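Local coordinates for substrate binding periplasmic protein (Ralstonia solanacearum, PDB 3LOP) that probably captures amino acids in the periplasm, with leucine bound between its two lobes, and presumably hands them to a membrane transporter, at residues L12-S17 against A51-Q56; R63-M68 against G93-A98; G82-E87 against Q149-G154; Q127-M132 against T159-T164. All blocks are in the same frame, centred on the assembly; numbering follows the deposited sequence.

Contact 1: L12-S17 against A51-Q56; sequences LPLSGS and ARDDEQ
Backbone hydrogen bonds join Leu12 to the neighbouring strand on both sides of Asp53. Leu12 N donates to Arg52 O at 3.1 Å. Leu12 O accepts from Asp54 N at 3.0 Å. Asp53 CA also lies 3.2 Å from Leu12 O in a CA-H...O contact. This is a parallel bridge, at the C-terminal ends of strands 6-12 and 47-53 in a five-stranded parallel sheet. The 47-53 strand is at the edge of that sheet. As in other periplasmic binding proteins, the loops leaving these strand ends run toward the ligand cleft.

Side-chain bonds centre on the Asp53 carboxylate. Asp53 OD1 accepts from Leu14 N at 2.9 Å, and from Glu55 N on the opposite face of its plane. The second bond closes an Asx turn. The other oxygen, Asp53 OD2, takes Ser15 OG at 2.7 Å on its syn lone pair. Asp53 CG stands anti to its own backbone N (chi1 -174°), which carries the carboxylate across to the 12-17 loop.

Van der Waals contacts flank these bonds. Leu14 slides past Asp53 in the opposite direction, with Leu14 CB 3.6 Å from Asp53 CG. Pro13 CG meets Gln56 CB at 3.5 Å, and Pro13 also touches Val81 of the leucine pocket.

Contact 2: R63-M68 against G93-A98; sequences RNVRDM and GVLAEA
Two helices flanking the N-terminal parallel sheet run side by side here, so the contact belongs to the alpha/beta layering of that lobe. Residues 63-68 sit on helix 58-71, which follows strand 47-53, and residues 94-98 form a short helix. Their local axes are 9.9 Å apart and nearly parallel, at 4°. Gly93 serves two helices: it ends the preceding one in a Schellman motif and is the N-cap of the next.

The buried part of the contact is apolar. Val65 CG1 meets Val94 CG1 at 3.7 Å, the two side chains crossing at a slant. Leu95 CD2 is more loosely placed, 4.4 Å from Val65 CG1. Val65 also touches Ser11 of strand 6-12, so it lies between strand and helix.

Toward solvent, Arg66 passes Val94 to reach Glu97. Arg66 NH2 is 3.8 Å from Val94 CG2. The chain leaves with CG anti to the backbone N (chi1 175°) and bends at chi3, turning the guanidinium edge to the carboxylate. Glu97 OE2 has a second salt bridge with Arg70, so two arginines share this oxygen. Arg66 NE donates to Glu97 OE2 at 3.0 Å and 171°, nearly straight and in the guanidinium plane.

Contact 3: G82-E87 against Q149-G154; sequences GTANVE and QEDALG. With LEU (leucine), chain B.
Thr83, a residue of the leucine pocket, turns its two branches to different partners where two helix N-termini, one from each lobe, meet across the cleft. Its CG2, anti to the backbone N, points at the Ala152 methyl, and Thr83 CG2 lies 3.5 Å from Ala152 CB. Its OG1 is hydrogen-bonded to Thr107.

Ala152 CB fits between Thr83 and Glu87, one helical turn apart. Glu87 OE1 comes within 3.5 Å of Ala152 CB, while Glu87 OE2 is held by Ser111. The Ala84 methyl faces the same alanine more loosely, with Ala84 CB 4.4 Å from Ala152 CB.

Leu153 points into the pocket and packs against the bound leucine. Leu153 CD2 is 3.7 Å from leucine CD2. On the other side of the cleft, Gly82 N is 2.9 Å from the ligand amino nitrogen.

Asp151 is the N-cap of helix 152-166. Its OD1 accepts from Leu153 N on one face of the carboxylate and from Gln149 NE2 on the other. Its OD2 forms a salt bridge with Arg180. A water links the helix starts: it accepts from Ala84 N at 3.0 Å and donates to Asp151 OD2 at 2.6 Å.

Contact 4: Q127-M132 against T159-T164; sequences QEIDKM and TGVERT
Ile129 lays its CG2 methyl over the backbone of Gly160 and Val161. Ile129 CG2 is 3.7 Å from Gly160 O. The same methyl touches the side chain of Val161, with Ile129 CG2 3.9 Å from Val161 CG2. It also reaches the hydroxyl of Thr164, where Ile129 CG2 is 3.7 Å from Thr164 OG1. The longer branch ends over the glycine. Gly160 has no side chain, and Ile129 CD1 lies directly against its backbone, 4.0 Å from Gly160 CA. With CG1 beside the backbone N (chi1 -66°), CG2 is anti to that nitrogen and is the branch set against Gly160 O and the Val161 side chain.

The two segments belong to helices 125-138 and 152-166, joined in the chain through strand 144-149. They pack beside the four-stranded parallel sheet of the C-terminal lobe. Their local axes approach to 9.2 Å and cross at -41°. Ile129 and Val161 both also touch Phe201 of strand 199-203, so the apolar side of the contact continues onto the sheet. Met132, a selenomethionine one turn after Ile129 along the helix, touches the same phenylalanine.

A polar contact lies next to the isoleucine. Thr164 OG1 donates to Asp130 OD1 at 2.7 Å, meeting that oxygen nearly along its C-O bond direction. The Thr164 side chain also touches Gln126 of the facing helix. Asp130 OD1 takes a second hydrogen bond from Gln126 NE2, one turn earlier on the same helix as the aspartate.

Contact 1 closes before contact 2 opens along the chain. Contact 3 alternates with both contact 2 and contact 4. Contacts 1 and 2 lie in the N-terminal lobe, their centres about 17 Å apart. They touch where Asp53 O meets Asn64 ND2, between strand 47-53 and helix 58-71. Contact 3 lies at the bound leucine, about 15 Å from contact 1 between centres. Contact 4 lies within the C-terminal lobe and shares helix 152-166 with contact 3, their centres about 17 Å apart. Contacts 2 and 4 are about 32 Å apart, centre to centre. The meeting of both lobes in contact 3, beside the ligand, is consistent with a closed, ligand-bound form.

Contact 1: L12-S17 against A51-Q56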
loop_
_atom_site.group_PDB
_atom_site.type_symbol
_atom_site.label_atom_id
_atom_site.label_comp_id
_atom_site.label_asym_id
_atom_site.label_seq_id
_atom_site.Cartn_x
_atom_site.Cartn_y
_atom_site.Cartn_z
ATOM N N LEU A 12 8.923 0.982 9.209
ATOM C CA LEU A 12 7.815 1.768 8.705
ATOM C C LEU A 12 7.511 2.930 9.635
ATOM O O LEU A 12 8.055 3.017 10.740
ATOM C CB LEU A 12 6.579 0.876 8.498
ATOM C CG LEU A 12 6.399 -0.347 9.397
ATOM C CD1 LEU A 12 6.216 0.100 10.836
ATOM C CD2 LEU A 12 5.201 -1.169 8.931
ATOM N N PRO A 13 6.648 3.852 9.191
ATOM C CA PRO A 13 6.279 5.026 9.988
ATOM C C PRO A 13 5.318 4.722 11.126
ATOM O O PRO A 13 4.145 4.436 10.891
ATOM C CB PRO A 13 5.650 5.967 8.957
ATOM C CG PRO A 13 6.176 5.467 7.633
ATOM C CD PRO A 13 6.148 3.987 7.814
ATOM N N LEU A 14 5.816 4.792 12.355
ATOM C CA LEU A 14 4.978 4.549 13.522
ATOM C C LEU A 14 4.655 5.878 14.204
ATOM O O LEU A 14 3.832 5.942 15.114
ATOM C CB LEU A 14 5.667 3.572 14.480
ATOM C CG LEU A 14 5.830 2.161 13.892
ATOM C CD1 LEU A 14 6.623 1.287 14.849
ATOM C CD2 LEU A 14 4.460 1.550 13.627
ATOM N N SER A 15 5.309 6.941 13.741
ATOM C CA SER A 15 5.075 8.288 14.249
ATOM C C SER A 15 5.180 9.235 13.055
ATOM O O SER A 15 5.672 8.850 11.991
ATOM C CB SER A 15 6.105 8.660 15.325
ATOM O OG SER A 15 7.420 8.684 14.806
ATOM N N GLY A 16 4.708 10.463 13.218
ATOM C CA GLY A 16 4.774 11.405 12.117
ATOM C C GLY A 16 3.538 11.365 11.238
ATOM O O GLY A 16 2.555 10.689 11.551
ATOM N N SER A 17 3.600 12.083 10.120
ATOM C CA SER A 17 2.485 12.184 9.184
ATOM C C SER A 17 1.943 10.868 8.635
ATOM O O SER A 17 0.755 10.761 8.321
ATOM C CB SER A 17 2.880 13.086 8.015
ATOM O OG SER A 17 1.799 13.241 7.114
ATOM N N ALA A 51 9.760 -4.811 14.548
ATOM C CA ALA A 51 9.474 -3.600 13.793
ATOM C C ALA A 51 10.254 -2.412 14.335
ATOM O O ALA A 51 10.671 -2.410 15.492
ATOM C CB ALA A 51 7.976 -3.302 13.840
ATOM N N ARG A 52 10.466 -1.410 13.488
ATOM C CA ARG A 52 11.174 -0.210 13.910
ATOM C C ARG A 52 10.635 0.992 13.159
ATOM O O ARG A 52 10.420 0.953 11.946
ATOM C CB ARG A 52 12.684 -0.338 13.687
ATOM C CG ARG A 52 13.494 0.761 14.382
ATOM C CD ARG A 52 14.961 0.384 14.487
ATOM N NE ARG A 52 15.128 -0.813 15.303
ATOM C CZ ARG A 52 16.252 -1.514 15.382
ATOM N NH1 ARG A 52 17.320 -1.136 14.696
ATOM N NH2 ARG A 52 16.298 -2.612 16.124
ATOM N N ASP A 53 10.411 2.059 13.911
ATOM C CA ASP A 53 9.884 3.306 13.385
ATOM C C ASP A 53 10.940 4.035 12.555
ATOM O O ASP A 53 12.064 4.222 13.015
ATOM C CB ASP A 53 9.451 4.168 14.580
ATOM C CG ASP A 53 8.754 5.457 14.183
ATOM O OD1 ASP A 53 8.459 5.673 12.989
ATOM O OD2 ASP A 53 8.488 6.263 15.099
ATOM N N ASP A 54 10.595 4.414 11.326
ATOM C CA ASP A 54 11.530 5.176 10.507
ATOM C C ASP A 54 10.993 6.579 10.233
ATOM O O ASP A 54 11.665 7.385 9.593
ATOM C CB ASP A 54 11.877 4.467 9.180
ATOM C CG ASP A 54 10.663 4.127 8.332
ATOM O OD1 ASP A 54 9.603 4.773 8.468
ATOM O OD2 ASP A 54 10.795 3.210 7.492
ATOM N N GLU A 55 9.792 6.870 10.737
ATOM C CA GLU A 55 9.167 8.186 10.562
ATOM C C GLU A 55 9.070 8.548 9.081
ATOM O O GLU A 55 8.905 9.714 8.724
ATOM C CB GLU A 55 9.990 9.252 11.301
ATOM C CG GLU A 55 10.174 8.988 12.795
ATOM C CD GLU A 55 11.100 9.993 13.467
ATOM O OE1 GLU A 55 10.787 11.202 13.447
ATOM O OE2 GLU A 55 12.141 9.574 14.019
ATOM N N GLN A 56 9.140 7.523 8.236
ATOM C CA GLN A 56 9.134 7.649 6.778
ATOM C C GLN A 56 10.312 8.486 6.280
ATOM O O GLN A 56 10.293 9.005 5.165
ATOM C CB GLN A 56 7.822 8.227 6.226
ATOM C CG GLN A 56 7.634 7.800 4.759
ATOM C CD GLN A 56 6.555 8.552 4.007
ATOM O OE1 GLN A 56 6.433 9.775 4.115
ATOM N NE2 GLN A 56 5.787 7.826 3.210
HETATM O O HOH W 1 5.609 9.573 9.136
#

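Contact 2: R63-M68 against G93-A98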
loop_
_atom_site.group_PDB
_atom_site.type_symbol
_atom_site.label_atom_id
_atom_site.label_comp_id
_atom_site.label_asym_id
_atom_site.label_seq_id
_atom_site.Cartn_x
_atom_site.Cartn_y
_atom_site.Cartn_z
ATOM N N ARG A 63 18.936 2.977 7.442
ATOM C CA ARG A 63 19.637 2.593 8.661
ATOM C C ARG A 63 18.911 1.478 9.408
ATOM O O ARG A 63 19.537 0.522 9.869
ATOM C CB ARG A 63 19.828 3.804 9.586
ATOM C CG ARG A 63 20.868 4.803 9.086
ATOM C CD ARG A 63 21.309 5.755 10.193
ATOM N NE ARG A 63 20.265 6.696 10.583
ATOM C CZ ARG A 63 19.902 7.753 9.862
ATOM N NH1 ARG A 63 20.502 8.010 8.708
ATOM N NH2 ARG A 63 18.936 8.554 10.296
ATOM N N ASN A 64 17.591 1.598 9.524
ATOM C CA ASN A 64 16.801 0.588 10.218
ATOM C C ASN A 64 16.973 -0.798 9.612
ATOM O O ASN A 64 17.259 -1.763 10.321
ATOM C CB ASN A 64 15.314 0.946 10.181
ATOM C CG ASN A 64 14.934 2.001 11.195
ATOM O OD1 ASN A 64 15.771 2.494 11.954
ATOM N ND2 ASN A 64 13.659 2.350 11.213
ATOM N N VAL A 65 16.801 -0.898 8.298
ATOM C CA VAL A 65 16.918 -2.191 7.643
ATOM C C VAL A 65 18.312 -2.791 7.776
ATOM O O VAL A 65 18.451 -3.970 8.082
ATOM C CB VAL A 65 16.518 -2.099 6.156
ATOM C CG1 VAL A 65 16.740 -3.446 5.468
ATOM C CG2 VAL A 65 15.045 -1.705 6.053
ATOM N N ARG A 66 19.345 -1.983 7.562
ATOM C CA ARG A 66 20.710 -2.485 7.686
ATOM C C ARG A 66 20.966 -2.969 9.114
ATOM O O ARG A 66 21.497 -4.062 9.317
ATOM C CB ARG A 66 21.722 -1.399 7.314
ATOM C CG ARG A 66 23.166 -1.824 7.531
ATOM C CD ARG A 66 24.151 -0.857 6.896
ATOM N NE ARG A 66 24.210 -1.017 5.446
ATOM C CZ ARG A 66 23.939 -0.053 4.573
ATOM N NH1 ARG A 66 23.583 1.151 5.001
ATOM N NH2 ARG A 66 24.030 -0.292 3.271
ATOM N N ASP A 67 20.587 -2.160 10.100
ATOM C CA ASP A 67 20.779 -2.537 11.498
ATOM C C ASP A 67 20.021 -3.812 11.862
ATOM O O ASP A 67 20.593 -4.735 12.447
ATOM C CB ASP A 67 20.316 -1.414 12.440
ATOM C CG ASP A 67 21.181 -0.177 12.361
ATOM O OD1 ASP A 67 22.378 -0.289 12.024
ATOM O OD2 ASP A 67 20.661 0.930 12.655
HETATM N N MSE A 68 18.737 -3.875 11.524
HETATM C CA MSE A 68 17.944 -5.051 11.848
HETATM C C MSE A 68 18.395 -6.314 11.102
HETATM O O MSE A 68 18.320 -7.420 11.638
HETATM C CB MSE A 68 16.439 -4.784 11.603
HETATM C CG MSE A 68 15.673 -4.283 12.870
HETATM SE SE MSE A 68 13.781 -3.936 12.667
HETATM C CE MSE A 68 14.124 -2.749 11.381
ATOM N N GLY A 93 21.737 -0.323 -2.205
ATOM C CA GLY A 93 22.141 -1.712 -2.067
ATOM C C GLY A 93 21.989 -2.348 -0.697
ATOM O O GLY A 93 22.696 -3.304 -0.377
ATOM N N VAL A 94 21.064 -1.838 0.109
ATOM C CA VAL A 94 20.850 -2.381 1.443
ATOM C C VAL A 94 20.324 -3.813 1.396
ATOM O O VAL A 94 20.789 -4.683 2.136
ATOM C CB VAL A 94 19.853 -1.514 2.240
ATOM C CG1 VAL A 94 19.651 -2.096 3.627
ATOM C CG2 VAL A 94 20.373 -0.087 2.336
ATOM N N LEU A 95 19.350 -4.059 0.526
ATOM C CA LEU A 95 18.783 -5.396 0.414
ATOM C C LEU A 95 19.801 -6.368 -0.169
ATOM O O LEU A 95 19.904 -7.507 0.278
ATOM C CB LEU A 95 17.529 -5.371 -0.464
ATOM C CG LEU A 95 16.392 -4.453 -0.007
ATOM C CD1 LEU A 95 15.261 -4.517 -1.024
ATOM C CD2 LEU A 95 15.901 -4.871 1.369
ATOM N N ALA A 96 20.555 -5.913 -1.166
ATOM C CA ALA A 96 21.562 -6.759 -1.801
ATOM C C ALA A 96 22.639 -7.170 -0.804
ATOM O O ALA A 96 23.102 -8.309 -0.804
ATOM C CB ALA A 96 22.199 -6.019 -2.971
ATOM N N GLU A 97 23.034 -6.229 0.042
ATOM C CA GLU A 97 24.066 -6.479 1.037
ATOM C C GLU A 97 23.631 -7.527 2.054
ATOM O O GLU A 97 24.423 -8.374 2.473
ATOM C CB GLU A 97 24.400 -5.167 1.738
ATOM C CG GLU A 97 25.390 -5.277 2.877
ATOM C CD GLU A 97 25.663 -3.924 3.484
ATOM O OE1 GLU A 97 26.320 -3.098 2.815
ATOM O OE2 GLU A 97 25.202 -3.678 4.617
ATOM N N ALA A 98 22.362 -7.473 2.441
ATOM C CA ALA A 98 21.829 -8.410 3.416
ATOM C C ALA A 98 21.207 -9.645 2.764
ATOM O O ALA A 98 20.850 -10.591 3.460
ATOM C CB ALA A 98 20.784 -7.709 4.284
#

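Contact 3: G82-E87 against Q149-G154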
loop_
_atom_site.group_PDB
_atom_site.type_symbol
_atom_site.label_atom_id
_atom_site.label_comp_id
_atom_site.label_asym_id
_atom_site.label_seq_id
_atom_site.Cartn_x
_atom_site.Cartn_y
_atom_site.Cartn_z
ATOM N N GLY A 82 6.524 4.035 1.517
ATOM C CA GLY A 82 7.166 5.123 0.804
ATOM C C GLY A 82 7.955 4.723 -0.424
ATOM O O GLY A 82 8.928 3.973 -0.331
ATOM N N THR A 83 7.538 5.226 -1.580
ATOM C CA THR A 83 8.231 4.932 -2.825
ATOM C C THR A 83 9.692 5.354 -2.711
ATOM O O THR A 83 10.592 4.603 -3.091
ATOM C CB THR A 83 7.577 5.676 -4.015
ATOM O OG1 THR A 83 6.284 5.116 -4.268
ATOM C CG2 THR A 83 8.418 5.539 -5.272
ATOM N N ALA A 84 9.927 6.553 -2.183
ATOM C CA ALA A 84 11.294 7.048 -2.038
ATOM C C ALA A 84 12.095 6.191 -1.065
ATOM O O ALA A 84 13.286 5.958 -1.265
ATOM C CB ALA A 84 11.285 8.507 -1.564
ATOM N N ASN A 85 11.435 5.715 -0.015
ATOM C CA ASN A 85 12.095 4.893 0.989
ATOM C C ASN A 85 12.555 3.559 0.416
ATOM O O ASN A 85 13.691 3.145 0.628
ATOM C CB ASN A 85 11.156 4.667 2.178
ATOM C CG ASN A 85 10.752 5.968 2.852
ATOM O OD1 ASN A 85 11.197 6.278 3.961
ATOM N ND2 ASN A 85 9.914 6.741 2.178
ATOM N N VAL A 86 11.677 2.886 -0.318
ATOM C CA VAL A 86 12.046 1.608 -0.900
ATOM C C VAL A 86 13.090 1.794 -1.995
ATOM O O VAL A 86 14.022 1.002 -2.103
ATOM C CB VAL A 86 10.825 0.877 -1.484
ATOM C CG1 VAL A 86 11.267 -0.435 -2.122
ATOM C CG2 VAL A 86 9.810 0.610 -0.383
ATOM N N GLU A 87 12.943 2.838 -2.804
ATOM C CA GLU A 87 13.912 3.071 -3.869
ATOM C C GLU A 87 15.305 3.318 -3.294
ATOM O O GLU A 87 16.306 2.988 -3.931
ATOM C CB GLU A 87 13.461 4.230 -4.770
ATOM C CG GLU A 87 12.178 3.908 -5.537
ATOM C CD GLU A 87 11.792 4.961 -6.561
ATOM O OE1 GLU A 87 12.210 6.128 -6.418
ATOM O OE2 GLU A 87 11.049 4.621 -7.508
ATOM N N GLN A 149 2.607 14.432 -4.452
ATOM C CA GLN A 149 3.631 14.604 -3.434
ATOM C C GLN A 149 4.925 15.012 -4.135
ATOM O O GLN A 149 5.263 14.481 -5.192
ATOM C CB GLN A 149 3.816 13.298 -2.659
ATOM C CG GLN A 149 4.808 13.378 -1.505
ATOM C CD GLN A 149 4.661 12.214 -0.549
ATOM O OE1 GLN A 149 3.774 12.208 0.306
ATOM N NE2 GLN A 149 5.516 11.211 -0.698
ATOM N N GLU A 150 5.645 15.957 -3.541
ATOM C CA GLU A 150 6.879 16.453 -4.136
ATOM C C GLU A 150 8.073 15.522 -3.943
ATOM O O GLU A 150 9.048 15.862 -3.268
ATOM C CB GLU A 150 7.190 17.845 -3.584
ATOM C CG GLU A 150 8.255 18.592 -4.361
ATOM C CD GLU A 150 8.241 20.076 -4.067
ATOM O OE1 GLU A 150 8.323 20.448 -2.876
ATOM O OE2 GLU A 150 8.144 20.871 -5.027
ATOM N N ASP A 151 7.974 14.341 -4.547
ATOM C CA ASP A 151 9.021 13.328 -4.491
ATOM C C ASP A 151 8.672 12.196 -5.459
ATOM O O ASP A 151 7.817 12.367 -6.333
ATOM C CB ASP A 151 9.196 12.802 -3.055
ATOM C CG ASP A 151 8.169 11.754 -2.671
ATOM O OD1 ASP A 151 7.091 11.697 -3.298
ATOM O OD2 ASP A 151 8.446 10.991 -1.718
ATOM N N ALA A 152 9.323 11.047 -5.311
ATOM C CA ALA A 152 9.082 9.911 -6.201
ATOM C C ALA A 152 7.612 9.502 -6.350
ATOM O O ALA A 152 7.184 9.125 -7.441
ATOM C CB ALA A 152 9.913 8.718 -5.750
ATOM N N LEU A 153 6.842 9.565 -5.268
ATOM C CA LEU A 153 5.431 9.193 -5.342
ATOM C C LEU A 153 4.685 10.104 -6.309
ATOM O O LEU A 153 3.934 9.630 -7.161
ATOM C CB LEU A 153 4.766 9.268 -3.961
ATOM C CG LEU A 153 3.233 9.159 -3.983
ATOM C CD1 LEU A 153 2.821 7.826 -4.593
ATOM C CD2 LEU A 153 2.677 9.303 -2.574
ATOM N N GLY A 154 4.892 11.411 -6.171
ATOM C CA GLY A 154 4.227 12.365 -7.042
ATOM C C GLY A 154 4.638 12.201 -8.491
ATOM O O GLY A 154 3.821 12.350 -9.401
HETATM N N LEU B . 3.880 3.702 0.469
HETATM C CA LEU B . 3.205 5.016 0.663
HETATM C C LEU B . 1.871 4.820 1.355
HETATM O O LEU B . 1.379 5.804 1.941
HETATM C CB LEU B . 2.988 5.673 -0.689
HETATM C CG LEU B . 4.316 5.579 -1.431
HETATM C CD1 LEU B . 4.096 5.290 -2.849
HETATM C CD2 LEU B . 5.085 6.826 -1.252
HETATM O OXT LEU B . 1.339 3.687 1.295
HETATM O O HOH W 2 8.023 8.507 -0.983
#

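Contact 4: Q127-M132 against T159-T164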
loop_
_atom_site.group_PDB
_atom_site.type_symbol
_atom_site.label_atom_id
_atom_site.label_comp_id
_atom_site.label_asym_id
_atom_site.label_seq_id
_atom_site.Cartn_x
_atom_site.Cartn_y
_atom_site.Cartn_z
ATOM N N GLN A 127 -1.421 0.452 -13.034
ATOM C CA GLN A 127 -2.638 -0.298 -13.312
ATOM C C GLN A 127 -3.831 0.454 -12.731
ATOM O O GLN A 127 -4.884 0.531 -13.360
ATOM C CB GLN A 127 -2.574 -1.703 -12.708
ATOM C CG GLN A 127 -1.550 -2.622 -13.348
ATOM C CD GLN A 127 -1.617 -4.028 -12.782
ATOM O OE1 GLN A 127 -2.508 -4.809 -13.126
ATOM N NE2 GLN A 127 -0.688 -4.351 -11.893
ATOM N N GLU A 128 -3.658 1.003 -11.529
ATOM C CA GLU A 128 -4.715 1.764 -10.865
ATOM C C GLU A 128 -5.072 2.996 -11.693
ATOM O O GLU A 128 -6.247 3.277 -11.942
ATOM C CB GLU A 128 -4.258 2.238 -9.481
ATOM C CG GLU A 128 -4.074 1.155 -8.430
ATOM C CD GLU A 128 -3.731 1.749 -7.072
ATOM O OE1 GLU A 128 -4.481 2.637 -6.614
ATOM O OE2 GLU A 128 -2.720 1.337 -6.465
ATOM N N ILE A 129 -4.045 3.729 -12.112
ATOM C CA ILE A 129 -4.228 4.941 -12.896
ATOM C C ILE A 129 -4.891 4.651 -14.239
ATOM O O ILE A 129 -5.836 5.339 -14.632
ATOM C CB ILE A 129 -2.875 5.662 -13.102
ATOM C CG1 ILE A 129 -2.363 6.166 -11.748
ATOM C CG2 ILE A 129 -3.033 6.817 -14.079
ATOM C CD1 ILE A 129 -0.957 6.736 -11.778
ATOM N N ASP A 130 -4.410 3.632 -14.942
ATOM C CA ASP A 130 -5.007 3.278 -16.226
ATOM C C ASP A 130 -6.498 3.011 -16.063
ATOM O O ASP A 130 -7.325 3.562 -16.791
ATOM C CB ASP A 130 -4.348 2.022 -16.811
ATOM C CG ASP A 130 -2.968 2.290 -17.369
ATOM O OD1 ASP A 130 -2.703 3.438 -17.785
ATOM O OD2 ASP A 130 -2.150 1.345 -17.409
ATOM N N LYS A 131 -6.844 2.168 -15.100
ATOM C CA LYS A 131 -8.240 1.816 -14.880
ATOM C C LYS A 131 -9.119 3.006 -14.492
ATOM O O LYS A 131 -10.177 3.214 -15.086
ATOM C CB LYS A 131 -8.335 0.719 -13.816
ATOM C CG LYS A 131 -9.528 -0.214 -13.988
ATOM C CD LYS A 131 -9.435 -1.401 -13.041
ATOM C CE LYS A 131 -10.587 -2.371 -13.245
ATOM N NZ LYS A 131 -10.603 -2.926 -14.625
HETATM N N MSE A 132 -8.680 3.792 -13.512
HETATM C CA MSE A 132 -9.461 4.944 -13.059
HETATM C C MSE A 132 -9.552 6.081 -14.068
HETATM O O MSE A 132 -10.629 6.639 -14.285
HETATM C CB MSE A 132 -8.892 5.502 -11.751
HETATM C CG MSE A 132 -9.161 4.649 -10.530
HETATM SE SE MSE A 132 -8.568 5.521 -8.906
HETATM C CE MSE A 132 -6.742 4.894 -8.882
ATOM N N THR A 159 3.492 11.204 -14.044
ATOM C CA THR A 159 3.925 10.473 -15.227
ATOM C C THR A 159 2.850 9.486 -15.669
ATOM O O THR A 159 2.542 9.383 -16.858
ATOM C CB THR A 159 5.226 9.698 -14.953
ATOM O OG1 THR A 159 6.266 10.622 -14.605
ATOM C CG2 THR A 159 5.647 8.908 -16.187
ATOM N N GLY A 160 2.281 8.773 -14.702
ATOM C CA GLY A 160 1.252 7.794 -15.001
ATOM C C GLY A 160 -0.012 8.394 -15.582
ATOM O O GLY A 160 -0.530 7.910 -16.586
ATOM N N VAL A 161 -0.515 9.450 -14.950
ATOM C CA VAL A 161 -1.724 10.100 -15.430
ATOM C C VAL A 161 -1.493 10.708 -16.811
ATOM O O VAL A 161 -2.361 10.628 -17.682
ATOM C CB VAL A 161 -2.197 11.195 -14.442
ATOM C CG1 VAL A 161 -3.344 11.986 -15.047
ATOM C CG2 VAL A 161 -2.649 10.554 -13.137
ATOM N N GLU A 162 -0.320 11.303 -17.018
ATOM C CA GLU A 162 -0.003 11.905 -18.310
ATOM C C GLU A 162 0.032 10.844 -19.405
ATOM O O GLU A 162 -0.442 11.074 -20.517
ATOM C CB GLU A 162 1.349 12.623 -18.260
ATOM C CG GLU A 162 1.397 13.793 -17.293
ATOM C CD GLU A 162 2.707 14.557 -17.361
ATOM O OE1 GLU A 162 3.777 13.912 -17.330
ATOM O OE2 GLU A 162 2.665 15.803 -17.439
ATOM N N ARG A 163 0.592 9.683 -19.082
ATOM C CA ARG A 163 0.694 8.593 -20.047
ATOM C C ARG A 163 -0.684 8.104 -20.478
ATOM O O ARG A 163 -0.952 7.948 -21.671
ATOM C CB ARG A 163 1.491 7.433 -19.446
ATOM C CG ARG A 163 1.697 6.259 -20.396
ATOM C CD ARG A 163 2.560 5.191 -19.747
ATOM N NE ARG A 163 3.847 5.735 -19.324
ATOM C CZ ARG A 163 4.747 5.067 -18.610
ATOM N NH1 ARG A 163 4.507 3.818 -18.234
ATOM N NH2 ARG A 163 5.888 5.651 -18.267
ATOM N N THR A 164 -1.558 7.866 -19.506
ATOM C CA THR A 164 -2.900 7.392 -19.802
ATOM C C THR A 164 -3.678 8.435 -20.599
ATOM O O THR A 164 -4.341 8.108 -21.581
ATOM C CB THR A 164 -3.668 7.060 -18.505
ATOM O OG1 THR A 164 -2.926 6.095 -17.748
ATOM C CG2 THR A 164 -5.046 6.482 -18.831
#